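Local atomic coordinates of benzoylformate Decarboxylase (Polynucleobacter necessarius, PDB entry 4K9Q), a protein that binds thiamine diphosphate and a magnesium ion and probably catalyses the decarboxylation of benzoylformate. Residues P352-S363 / I376-F384; K365-C373 / R419-G428. All coordinates share one frame; numbering follows the deposited sequence.

In the fold
Contacts 1 and 2 interleave along the chain: helix 352-361 leads into strand 368-372, which leads into helix 377-383, so the two helices of contact 1 precede and follow the first strand of contact 2. Their centres are about 12 Å apart, and the helices lie on the sheet face that carries Leu-369, Glu-371 and Leu-426. There Met-380 SD packs 3.5 Å from Glu-371 CB, and Leu-359 CD1 lies 3.7 Å from Leu-426 CD2. Both contacts approach the cofactor: in contact 2 Cys-373 SG is 3.7 Å from TPP O2B, while in contact 1 the side chain of Ile-376 comes within about 5 Å of thiamine diphosphate and about 8 Å of the magnesium ion.

Contact 1 (P352-S363 / I376-F384); sequences PHAVLEVLKENS and IVPLMQDVF
Val-383 CG2 sits over one face of the His-353 imidazole, 3.6 Å from the ring centroid in a CH-pi contact, while Asp-382 OD2 and Leu-379 CD2 meet the ring at its edge. The Phe-384 ring takes Lys-360 CB over one face, 4.1 Å from its centroid, and has Leu-359 CB at its edge. With CG anti to the backbone N (chi1 -164°), His-353 reaches across to the second helix, and NE2 donates to the anti lone pair of Asp-382 OD2 at 2.9 Å. Through its second nitrogen, ND1, His-353 donates to Glu-357 OE2, one helical turn on, at 2.7 Å. Val-383 is a knob in the hole formed by His-353, Leu-356, Glu-357 and Lys-360, in keeping with helices 352-361 and 377-383 crossing at -35° with axes 9.4 Å apart. Leu-356 CD1 presses on Leu-379 CB at 3.6 Å. Thr-341 N also binds Asp-382 OD2, and Glu-343 N binds Glu-357 OE2, tying the loop that holds Thr-341 and Glu-343 to both carboxylates. Held at both nitrogens, the buried imidazole can hardly turn; the two carboxylates would probably favour the protonated ring, though Arg-385, paired with Asp-382 OD1, may temper this.

Contact 2 (K365-C373 / R419-G428); sequences KEIVLVEEC and RNRPVVTLMG. With TPP (thiamine diphosphate), chain D.
Arg-421 starts with CG anti to its carbonyl carbon (chi1 -65°) and bends at chi3 (-68°), which swings its guanidinium over Val-368, whereas Arg-419 runs extended from CG to NE toward Glu-366. Val-368 CG2 lies over the centre of one face of the Arg-421 guanidinium, 3.5 Å from CZ, and Arg-419 NH1 covers the opposite face. Arg-419 NH2 completes a salt bridge to Glu-366 OE1 at 3.0 Å, coming from above the carboxylate plane; its NE makes a weak, long bond to Glu-366 OE2. A water joins Ile-367 O to Arg-421 NH1, and Glu-414 pairs with NE of the same arginine. Cutting Arg-421 back to an alanine would probably deprive Glu-414 of this salt bridge and leave the Arg-419 guanidinium and Val-368 CG2 without the group between them.

Beyond this end the segments run as neighbouring parallel strands, 368-372 beside 423-428, in the six-stranded sheet of the C-terminal thiamine diphosphate-binding domain, the chain between them passing through helix 377-383, the edge strand 392-393 and helix 403-417. Six backbone hydrogen bonds join them, from Val-368 N to Pro-422 O at one end to Gly-428 N to Glu-372 O (2.9 Å) at the other. On one face Val-370 CG2 packs 3.7 Å from Val-423 CG1, and Val-370 CB lies beside Thr-425 OG1, a buried hydroxyl with no polar partner in the model. Further along this face Glu-372 lays CB against Met-427 SD at 3.9 Å and sends its carboxylate to the backbone N of Gly-401 and Asp-403. On the other, Leu-369 CD1 meets Leu-426 CD1 at 4.0 Å. The strands end at the cofactor. Gly-428 CA passes 3.4 Å from TPP O1A, where a beta carbon would clash with that oxygen, and Cys-373, its N held by Glu-371 OE1, sets SG beside the diphosphate.

Contact 1 (P352-S363 / I376-F384)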
loop_
_atom_site.group_PDB
_atom_site.type_symbol
_atom_site.label_atom_id
_atom_site.label_comp_id
_atom_site.label_asym_id
_atom_site.label_seq_id
_atom_site.Cartn_x
_atom_site.Cartn_y
_atom_site.Cartn_z
ATOM N N PRO A 352 -10.123 32.902 -30.867
ATOM C CA PRO A 352 -9.142 31.817 -30.976
ATOM C C PRO A 352 -9.183 31.012 -32.288
ATOM O O PRO A 352 -8.116 30.582 -32.731
ATOM C CB PRO A 352 -9.454 30.933 -29.758
ATOM C CG PRO A 352 -10.851 31.283 -29.360
ATOM C CD PRO A 352 -11.012 32.743 -29.704
ATOM N N HIS A 353 -10.352 30.809 -32.898
ATOM C CA HIS A 353 -10.389 30.086 -34.172
ATOM C C HIS A 353 -9.583 30.868 -35.225
ATOM O O HIS A 353 -8.880 30.277 -36.040
ATOM C CB HIS A 353 -11.828 29.853 -34.647
ATOM C CG HIS A 353 -11.963 28.805 -35.714
ATOM N ND1 HIS A 353 -11.540 28.997 -37.012
ATOM C CD2 HIS A 353 -12.506 27.563 -35.677
ATOM C CE1 HIS A 353 -11.809 27.918 -37.727
ATOM N NE2 HIS A 353 -12.397 27.034 -36.939
ATOM N N ALA A 354 -9.668 32.195 -35.199
ATOM C CA ALA A 354 -8.916 32.981 -36.176
ATOM C C ALA A 354 -7.422 32.914 -35.885
ATOM O O ALA A 354 -6.609 32.817 -36.800
ATOM C CB ALA A 354 -9.400 34.420 -36.199
ATOM N N VAL A 355 -7.062 32.970 -34.605
ATOM C CA VAL A 355 -5.668 32.811 -34.199
ATOM C C VAL A 355 -5.128 31.479 -34.731
ATOM O O VAL A 355 -4.049 31.425 -35.328
ATOM C CB VAL A 355 -5.506 32.885 -32.661
ATOM C CG1 VAL A 355 -4.076 32.525 -32.245
ATOM C CG2 VAL A 355 -5.871 34.280 -32.165
ATOM N N LEU A 356 -5.891 30.411 -34.525
ATOM C CA LEU A 356 -5.492 29.090 -35.000
ATOM C C LEU A 356 -5.337 29.038 -36.522
ATOM O O LEU A 356 -4.369 28.467 -37.030
ATOM C CB LEU A 356 -6.480 28.030 -34.524
ATOM C CG LEU A 356 -6.455 27.738 -33.023
ATOM C CD1 LEU A 356 -7.740 27.058 -32.626
ATOM C CD2 LEU A 356 -5.219 26.903 -32.638
ATOM N N GLU A 357 -6.285 29.631 -37.245
ATOM C CA GLU A 357 -6.196 29.708 -38.705
ATOM C C GLU A 357 -4.922 30.402 -39.170
ATOM O O GLU A 357 -4.290 29.965 -40.133
ATOM C CB GLU A 357 -7.399 30.446 -39.283
ATOM C CG GLU A 357 -8.705 29.675 -39.222
ATOM C CD GLU A 357 -9.855 30.525 -39.713
ATOM O OE1 GLU A 357 -9.789 30.968 -40.880
ATOM O OE2 GLU A 357 -10.803 30.773 -38.932
ATOM N N VAL A 358 -4.556 31.492 -38.498
ATOM C CA VAL A 358 -3.328 32.215 -38.830
ATOM C C VAL A 358 -2.090 31.344 -38.607
ATOM O O VAL A 358 -1.156 31.337 -39.409
ATOM C CB VAL A 358 -3.227 33.544 -38.052
ATOM C CG1 VAL A 358 -1.855 34.176 -38.240
ATOM C CG2 VAL A 358 -4.323 34.485 -38.528
ATOM N N LEU A 359 -2.086 30.580 -37.521
ATOM C CA LEU A 359 -0.965 29.682 -37.280
ATOM C C LEU A 359 -0.910 28.595 -38.355
ATOM O O LEU A 359 0.148 28.327 -38.923
ATOM C CB LEU A 359 -1.072 29.051 -35.897
ATOM C CG LEU A 359 -0.986 29.990 -34.706
ATOM C CD1 LEU A 359 -1.177 29.189 -33.425
ATOM C CD2 LEU A 359 0.360 30.690 -34.701
ATOM N N LYS A 360 -2.054 27.987 -38.645
ATOM C CA LYS A 360 -2.113 26.911 -39.630
ATOM C C LYS A 360 -1.617 27.373 -41.010
ATOM O O LYS A 360 -0.753 26.729 -41.619
ATOM C CB LYS A 360 -3.538 26.342 -39.700
ATOM C CG LYS A 360 -3.771 25.333 -40.803
ATOM C CD LYS A 360 -2.928 24.089 -40.619
ATOM C CE LYS A 360 -3.061 23.169 -41.826
ATOM N NZ LYS A 360 -2.394 21.860 -41.616
ATOM N N GLU A 361 -2.137 28.500 -41.485
ATOM C CA GLU A 361 -1.833 28.941 -42.845
ATOM C C GLU A 361 -0.392 29.415 -43.016
ATOM O O GLU A 361 0.071 29.586 -44.142
ATOM C CB GLU A 361 -2.824 30.016 -43.310
ATOM C CG GLU A 361 -2.700 31.329 -42.583
ATOM C CD GLU A 361 -3.884 32.260 -42.827
ATOM O OE1 GLU A 361 -4.888 31.831 -43.444
ATOM O OE2 GLU A 361 -3.811 33.423 -42.386
ATOM N N ASN A 362 0.315 29.616 -41.905
ATOM C CA ASN A 362 1.720 30.014 -41.952
ATOM C C ASN A 362 2.677 28.921 -41.476
ATOM O O ASN A 362 3.874 29.169 -41.325
ATOM C CB ASN A 362 1.951 31.291 -41.137
ATOM C CG ASN A 362 1.332 32.517 -41.787
ATOM O OD1 ASN A 362 1.840 33.029 -42.787
ATOM N ND2 ASN A 362 0.242 33.008 -41.206
ATOM N N SER A 363 2.143 27.727 -41.226
ATOM C CA SER A 363 2.959 26.610 -40.747
ATOM C C SER A 363 3.596 25.851 -41.903
ATOM O O SER A 363 2.972 25.663 -42.949
ATOM C CB SER A 363 2.121 25.631 -39.923
ATOM O OG SER A 363 1.685 26.199 -38.702
ATOM N N ILE A 376 -9.995 25.663 -26.182
ATOM C CA ILE A 376 -9.945 25.771 -27.648
ATOM C C ILE A 376 -9.858 24.429 -28.391
ATOM O O ILE A 376 -9.772 24.402 -29.618
ATOM C CB ILE A 376 -8.786 26.688 -28.139
ATOM C CG1 ILE A 376 -7.427 26.013 -27.924
ATOM C CG2 ILE A 376 -8.854 28.055 -27.462
ATOM C CD1 ILE A 376 -6.249 26.807 -28.514
ATOM N N VAL A 377 -9.890 23.318 -27.670
ATOM C CA VAL A 377 -9.707 22.017 -28.323
ATOM C C VAL A 377 -10.589 21.782 -29.574
ATOM O O VAL A 377 -10.079 21.363 -30.617
ATOM C CB VAL A 377 -9.813 20.859 -27.306
ATOM C CG1 VAL A 377 -9.858 19.509 -28.024
ATOM C CG2 VAL A 377 -8.633 20.940 -26.339
ATOM N N PRO A 378 -11.907 22.050 -29.482
ATOM C CA PRO A 378 -12.726 21.820 -30.681
ATOM C C PRO A 378 -12.304 22.712 -31.852
ATOM O O PRO A 378 -12.346 22.285 -33.011
ATOM C CB PRO A 378 -14.152 22.172 -30.214
ATOM C CG PRO A 378 -14.104 22.031 -28.715
ATOM C CD PRO A 378 -12.721 22.489 -28.335
ATOM N N LEU A 379 -11.886 23.940 -31.561
ATOM C CA LEU A 379 -11.435 24.838 -32.614
ATOM C C LEU A 379 -10.155 24.301 -33.252
ATOM O O LEU A 379 -9.993 24.329 -34.469
ATOM C CB LEU A 379 -11.215 26.252 -32.060
ATOM C CG LEU A 379 -12.360 26.780 -31.198
ATOM C CD1 LEU A 379 -12.071 28.199 -30.726
ATOM C CD2 LEU A 379 -13.675 26.719 -31.956
ATOM N N MET A 380 -9.242 23.803 -32.422
ATOM C CA MET A 380 -8.008 23.222 -32.918
ATOM C C MET A 380 -8.300 22.025 -33.816
ATOM O O MET A 380 -7.679 21.853 -34.861
ATOM C CB MET A 380 -7.118 22.793 -31.748
ATOM C CG MET A 380 -5.831 22.133 -32.193
ATOM S SD MET A 380 -4.979 21.269 -30.850
ATOM C CE MET A 380 -6.142 19.947 -30.514
ATOM N N GLN A 381 -9.250 21.195 -33.402
ATOM C CA GLN A 381 -9.636 20.030 -34.180
ATOM C C GLN A 381 -10.225 20.423 -35.541
ATOM O O GLN A 381 -10.081 19.692 -36.513
ATOM C CB GLN A 381 -10.598 19.164 -33.373
ATOM C CG GLN A 381 -9.892 18.506 -32.196
ATOM C CD GLN A 381 -10.836 17.850 -31.214
ATOM O OE1 GLN A 381 -12.028 18.143 -31.184
ATOM N NE2 GLN A 381 -10.296 16.961 -30.388
ATOM N N ASP A 382 -10.858 21.589 -35.619
ATOM C CA ASP A 382 -11.403 22.044 -36.898
ATOM C C ASP A 382 -10.297 22.526 -37.828
ATOM O O ASP A 382 -10.360 22.334 -39.044
ATOM C CB ASP A 382 -12.405 23.181 -36.701
ATOM C CG ASP A 382 -13.171 23.504 -37.977
ATOM O OD1 ASP A 382 -13.702 22.559 -38.596
ATOM O OD2 ASP A 382 -13.236 24.693 -38.362
ATOM N N VAL A 383 -9.284 23.161 -37.247
ATOM C CA VAL A 383 -8.291 23.884 -38.025
ATOM C C VAL A 383 -7.093 23.017 -38.362
ATOM O O VAL A 383 -6.695 22.910 -39.519
ATOM C CB VAL A 383 -7.814 25.152 -37.276
ATOM C CG1 VAL A 383 -6.649 25.813 -38.004
ATOM C CG2 VAL A 383 -8.975 26.144 -37.091
ATOM N N PHE A 384 -6.512 22.406 -37.334
ATOM C CA PHE A 384 -5.335 21.568 -37.516
ATOM C C PHE A 384 -5.763 20.124 -37.727
ATOM O O PHE A 384 -5.856 19.343 -36.782
ATOM C CB PHE A 384 -4.382 21.681 -36.314
ATOM C CG PHE A 384 -3.528 22.924 -36.320
ATOM C CD1 PHE A 384 -2.301 22.939 -36.979
ATOM C CD2 PHE A 384 -3.953 24.086 -35.678
ATOM C CE1 PHE A 384 -1.506 24.081 -36.990
ATOM C CE2 PHE A 384 -3.161 25.227 -35.682
ATOM C CZ PHE A 384 -1.940 25.230 -36.345
#

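Contact 2 (K365-C373 / R419-G428)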
loop_
_atom_site.group_PDB
_atom_site.type_symbol
_atom_site.label_atom_id
_atom_site.label_comp_id
_atom_site.label_asym_id
_atom_site.label_seq_id
_atom_site.Cartn_x
_atom_site.Cartn_y
_atom_site.Cartn_z
ATOM N N LYS A 365 4.931 22.386 -43.788
ATOM C CA LYS A 365 4.281 21.087 -43.903
ATOM C C LYS A 365 4.639 20.168 -42.733
ATOM O O LYS A 365 3.785 19.448 -42.232
ATOM C CB LYS A 365 4.621 20.431 -45.236
ATOM N N GLU A 366 5.894 20.203 -42.288
ATOM C CA GLU A 366 6.316 19.329 -41.198
ATOM C C GLU A 366 6.584 20.050 -39.873
ATOM O O GLU A 366 7.632 20.679 -39.689
ATOM C CB GLU A 366 7.535 18.509 -41.606
ATOM C CG GLU A 366 7.233 17.473 -42.665
ATOM C CD GLU A 366 8.190 16.308 -42.605
ATOM O OE1 GLU A 366 7.808 15.213 -43.069
ATOM O OE2 GLU A 366 9.318 16.478 -42.085
ATOM N N ILE A 367 5.622 19.944 -38.959
ATOM C CA ILE A 367 5.782 20.437 -37.596
ATOM C C ILE A 367 5.352 19.339 -36.631
ATOM O O ILE A 367 4.735 18.350 -37.035
ATOM C CB ILE A 367 4.921 21.706 -37.316
ATOM C CG1 ILE A 367 3.424 21.391 -37.406
ATOM C CG2 ILE A 367 5.288 22.832 -38.264
ATOM C CD1 ILE A 367 2.537 22.530 -36.910
ATOM N N VAL A 368 5.722 19.495 -35.366
ATOM C CA VAL A 368 5.115 18.715 -34.293
ATOM C C VAL A 368 4.163 19.675 -33.600
ATOM O O VAL A 368 4.515 20.830 -33.375
ATOM C CB VAL A 368 6.172 18.200 -33.310
ATOM C CG1 VAL A 368 5.505 17.573 -32.088
ATOM C CG2 VAL A 368 7.089 17.180 -34.000
ATOM N N LEU A 369 2.944 19.222 -33.311
ATOM C CA LEU A 369 1.941 20.074 -32.679
ATOM C C LEU A 369 1.592 19.502 -31.312
ATOM O O LEU A 369 1.238 18.330 -31.203
ATOM C CB LEU A 369 0.674 20.152 -33.538
ATOM C CG LEU A 369 -0.392 21.091 -32.965
ATOM C CD1 LEU A 369 0.081 22.517 -33.042
ATOM C CD2 LEU A 369 -1.714 20.934 -33.718
ATOM N N VAL A 370 1.701 20.331 -30.279
ATOM C CA VAL A 370 1.373 19.939 -28.907
ATOM C C VAL A 370 0.296 20.888 -28.391
ATOM O O VAL A 370 0.282 22.058 -28.758
ATOM C CB VAL A 370 2.625 20.046 -28.024
ATOM C CG1 VAL A 370 2.307 19.693 -26.570
ATOM C CG2 VAL A 370 3.727 19.124 -28.566
ATOM N N GLU A 371 -0.629 20.396 -27.574
ATOM C CA GLU A 371 -1.710 21.259 -27.102
ATOM C C GLU A 371 -2.047 21.048 -25.626
ATOM O O GLU A 371 -2.166 19.916 -25.151
ATOM C CB GLU A 371 -2.959 21.100 -27.983
ATOM C CG GLU A 371 -4.247 21.717 -27.426
ATOM C CD GLU A 371 -4.953 20.813 -26.420
ATOM O OE1 GLU A 371 -5.338 21.320 -25.344
ATOM O OE2 GLU A 371 -5.131 19.591 -26.688
ATOM N N GLU A 372 -2.184 22.156 -24.910
ATOM C CA GLU A 372 -2.702 22.167 -23.545
ATOM C C GLU A 372 -3.372 23.518 -23.347
ATOM O O GLU A 372 -2.874 24.379 -22.627
ATOM C CB GLU A 372 -1.586 21.947 -22.521
ATOM C CG GLU A 372 -2.087 21.677 -21.097
ATOM C CD GLU A 372 -0.967 21.311 -20.144
ATOM O OE1 GLU A 372 -0.385 20.207 -20.272
ATOM O OE2 GLU A 372 -0.654 22.134 -19.267
ATOM N N CYS A 373 -4.495 23.690 -24.034
ATOM C CA CYS A 373 -5.291 24.911 -23.972
ATOM C C CYS A 373 -6.725 24.423 -24.039
ATOM O O CYS A 373 -7.337 24.383 -25.110
ATOM C CB CYS A 373 -4.968 25.816 -25.160
ATOM S SG CYS A 373 -5.679 27.463 -24.993
ATOM N N ARG A 419 15.422 14.649 -37.586
ATOM C CA ARG A 419 14.356 15.184 -38.421
ATOM C C ARG A 419 14.181 16.693 -38.233
ATOM O O ARG A 419 13.879 17.431 -39.183
ATOM C CB ARG A 419 13.051 14.452 -38.133
ATOM C CG ARG A 419 11.988 14.681 -39.165
ATOM C CD ARG A 419 10.856 13.702 -38.951
ATOM N NE ARG A 419 9.720 14.021 -39.799
ATOM C CZ ARG A 419 8.538 13.427 -39.699
ATOM N NH1 ARG A 419 8.358 12.486 -38.789
ATOM N NH2 ARG A 419 7.543 13.776 -40.506
ATOM N N ASN A 420 14.376 17.145 -36.999
ATOM C CA ASN A 420 14.427 18.569 -36.674
ATOM C C ASN A 420 13.201 19.415 -37.017
ATOM O O ASN A 420 13.326 20.587 -37.374
ATOM C CB ASN A 420 15.709 19.202 -37.226
ATOM C CG ASN A 420 16.922 18.794 -36.421
ATOM O OD1 ASN A 420 17.040 19.149 -35.248
ATOM N ND2 ASN A 420 17.823 18.030 -37.034
ATOM N N ARG A 421 12.015 18.840 -36.868
ATOM C CA ARG A 421 10.795 19.616 -37.015
ATOM C C ARG A 421 10.644 20.572 -35.832
ATOM O O ARG A 421 10.978 20.213 -34.703
ATOM C CB ARG A 421 9.582 18.686 -37.058
ATOM C CG ARG A 421 9.540 17.773 -38.266
ATOM C CD ARG A 421 8.391 16.780 -38.139
ATOM N NE ARG A 421 8.630 15.829 -37.058
ATOM C CZ ARG A 421 7.720 14.978 -36.601
ATOM N NH1 ARG A 421 6.508 14.969 -37.130
ATOM N NH2 ARG A 421 8.019 14.135 -35.617
ATOM N N PRO A 422 10.124 21.785 -36.077
ATOM C CA PRO A 422 9.807 22.667 -34.947
ATOM C C PRO A 422 8.637 22.100 -34.146
ATOM O O PRO A 422 7.759 21.468 -34.730
ATOM C CB PRO A 422 9.407 23.982 -35.623
ATOM C CG PRO A 422 8.966 23.591 -36.991
ATOM C CD PRO A 422 9.813 22.405 -37.377
ATOM N N VAL A 423 8.634 22.302 -32.832
ATOM C CA VAL A 423 7.502 21.867 -32.018
ATOM C C VAL A 423 6.653 23.082 -31.662
ATOM O O VAL A 423 7.079 23.931 -30.881
ATOM C CB VAL A 423 7.956 21.168 -30.728
ATOM C CG1 VAL A 423 6.740 20.744 -29.892
ATOM C CG2 VAL A 423 8.851 19.967 -31.055
ATOM N N VAL A 424 5.461 23.164 -32.243
ATOM C CA VAL A 424 4.569 24.286 -31.988
ATOM C C VAL A 424 3.593 23.886 -30.886
ATOM O O VAL A 424 2.909 22.867 -30.991
ATOM C CB VAL A 424 3.796 24.657 -33.256
ATOM C CG1 VAL A 424 2.831 25.794 -32.984
ATOM C CG2 VAL A 424 4.777 25.059 -34.363
ATOM N N THR A 425 3.535 24.679 -29.825
ATOM C CA THR A 425 2.810 24.272 -28.614
ATOM C C THR A 425 1.721 25.291 -28.251
ATOM O O THR A 425 2.026 26.448 -27.928
ATOM C CB THR A 425 3.808 24.068 -27.445
ATOM O OG1 THR A 425 4.855 23.180 -27.866
ATOM C CG2 THR A 425 3.109 23.469 -26.234
ATOM N N LEU A 426 0.459 24.864 -28.312
ATOM C CA LEU A 426 -0.689 25.740 -28.066
ATOM C C LEU A 426 -1.050 25.667 -26.586
ATOM O O LEU A 426 -1.502 24.623 -26.112
ATOM C CB LEU A 426 -1.882 25.282 -28.905
ATOM C CG LEU A 426 -1.606 25.038 -30.397
ATOM C CD1 LEU A 426 -2.824 24.413 -31.107
ATOM C CD2 LEU A 426 -1.143 26.315 -31.094
ATOM N N MET A 427 -0.839 26.760 -25.854
ATOM C CA MET A 427 -0.944 26.732 -24.389
ATOM C C MET A 427 -1.987 27.710 -23.879
ATOM O O MET A 427 -2.039 28.850 -24.326
ATOM C CB MET A 427 0.397 27.127 -23.753
ATOM C CG MET A 427 1.550 26.179 -24.010
ATOM S SD MET A 427 1.279 24.551 -23.291
ATOM C CE MET A 427 0.895 24.959 -21.582
ATOM N N GLY A 428 -2.794 27.293 -22.913
ATOM C CA GLY A 428 -3.625 28.256 -22.214
ATOM C C GLY A 428 -2.779 29.045 -21.225
ATOM O O GLY A 428 -1.720 28.571 -20.795
HETATM N "N1'" TPP D . -4.646 21.175 -11.781
HETATM C "C2'" TPP D . -4.047 20.201 -12.565
HETATM C CM2 TPP D . -2.658 19.726 -12.257
HETATM N "N3'" TPP D . -4.722 19.636 -13.631
HETATM C "C4'" TPP D . -5.998 20.047 -13.927
HETATM N "N4'" TPP D . -6.648 19.488 -14.946
HETATM C "C5'" TPP D . -6.596 21.053 -13.167
HETATM C "C6'" TPP D . -5.928 21.610 -12.077
HETATM C "C7'" TPP D . -7.997 21.503 -13.490
HETATM N N3 TPP D . -8.175 22.286 -14.705
HETATM C C2 TPP D . -8.660 21.785 -15.902
HETATM S S1 TPP D . -8.787 22.883 -17.073
HETATM C C5 TPP D . -8.238 24.047 -16.095
HETATM C C4 TPP D . -7.938 23.621 -14.805
HETATM C CM4 TPP D . -7.409 24.488 -13.690
HETATM C C6 TPP D . -8.158 25.428 -16.682
HETATM C C7 TPP D . -7.209 25.579 -17.860
HETATM O O7 TPP D . -7.105 26.970 -18.064
HETATM P PA TPP D . -6.254 27.581 -19.284
HETATM O O1A TPP D . -4.972 26.811 -19.416
HETATM O O2A TPP D . -5.996 29.036 -19.058
HETATM O O3A TPP D . -7.121 27.217 -20.588
HETATM P PB TPP D . -8.520 27.850 -21.067
HETATM O O1B TPP D . -9.589 26.925 -20.579
HETATM O O2B TPP D . -8.467 27.872 -22.578
HETATM O O3B TPP D . -8.727 29.210 -20.484
HETATM O O HOH W 1 11.922 18.151 -41.066
HETATM O O HOH W 2 4.905 16.467 -39.189
#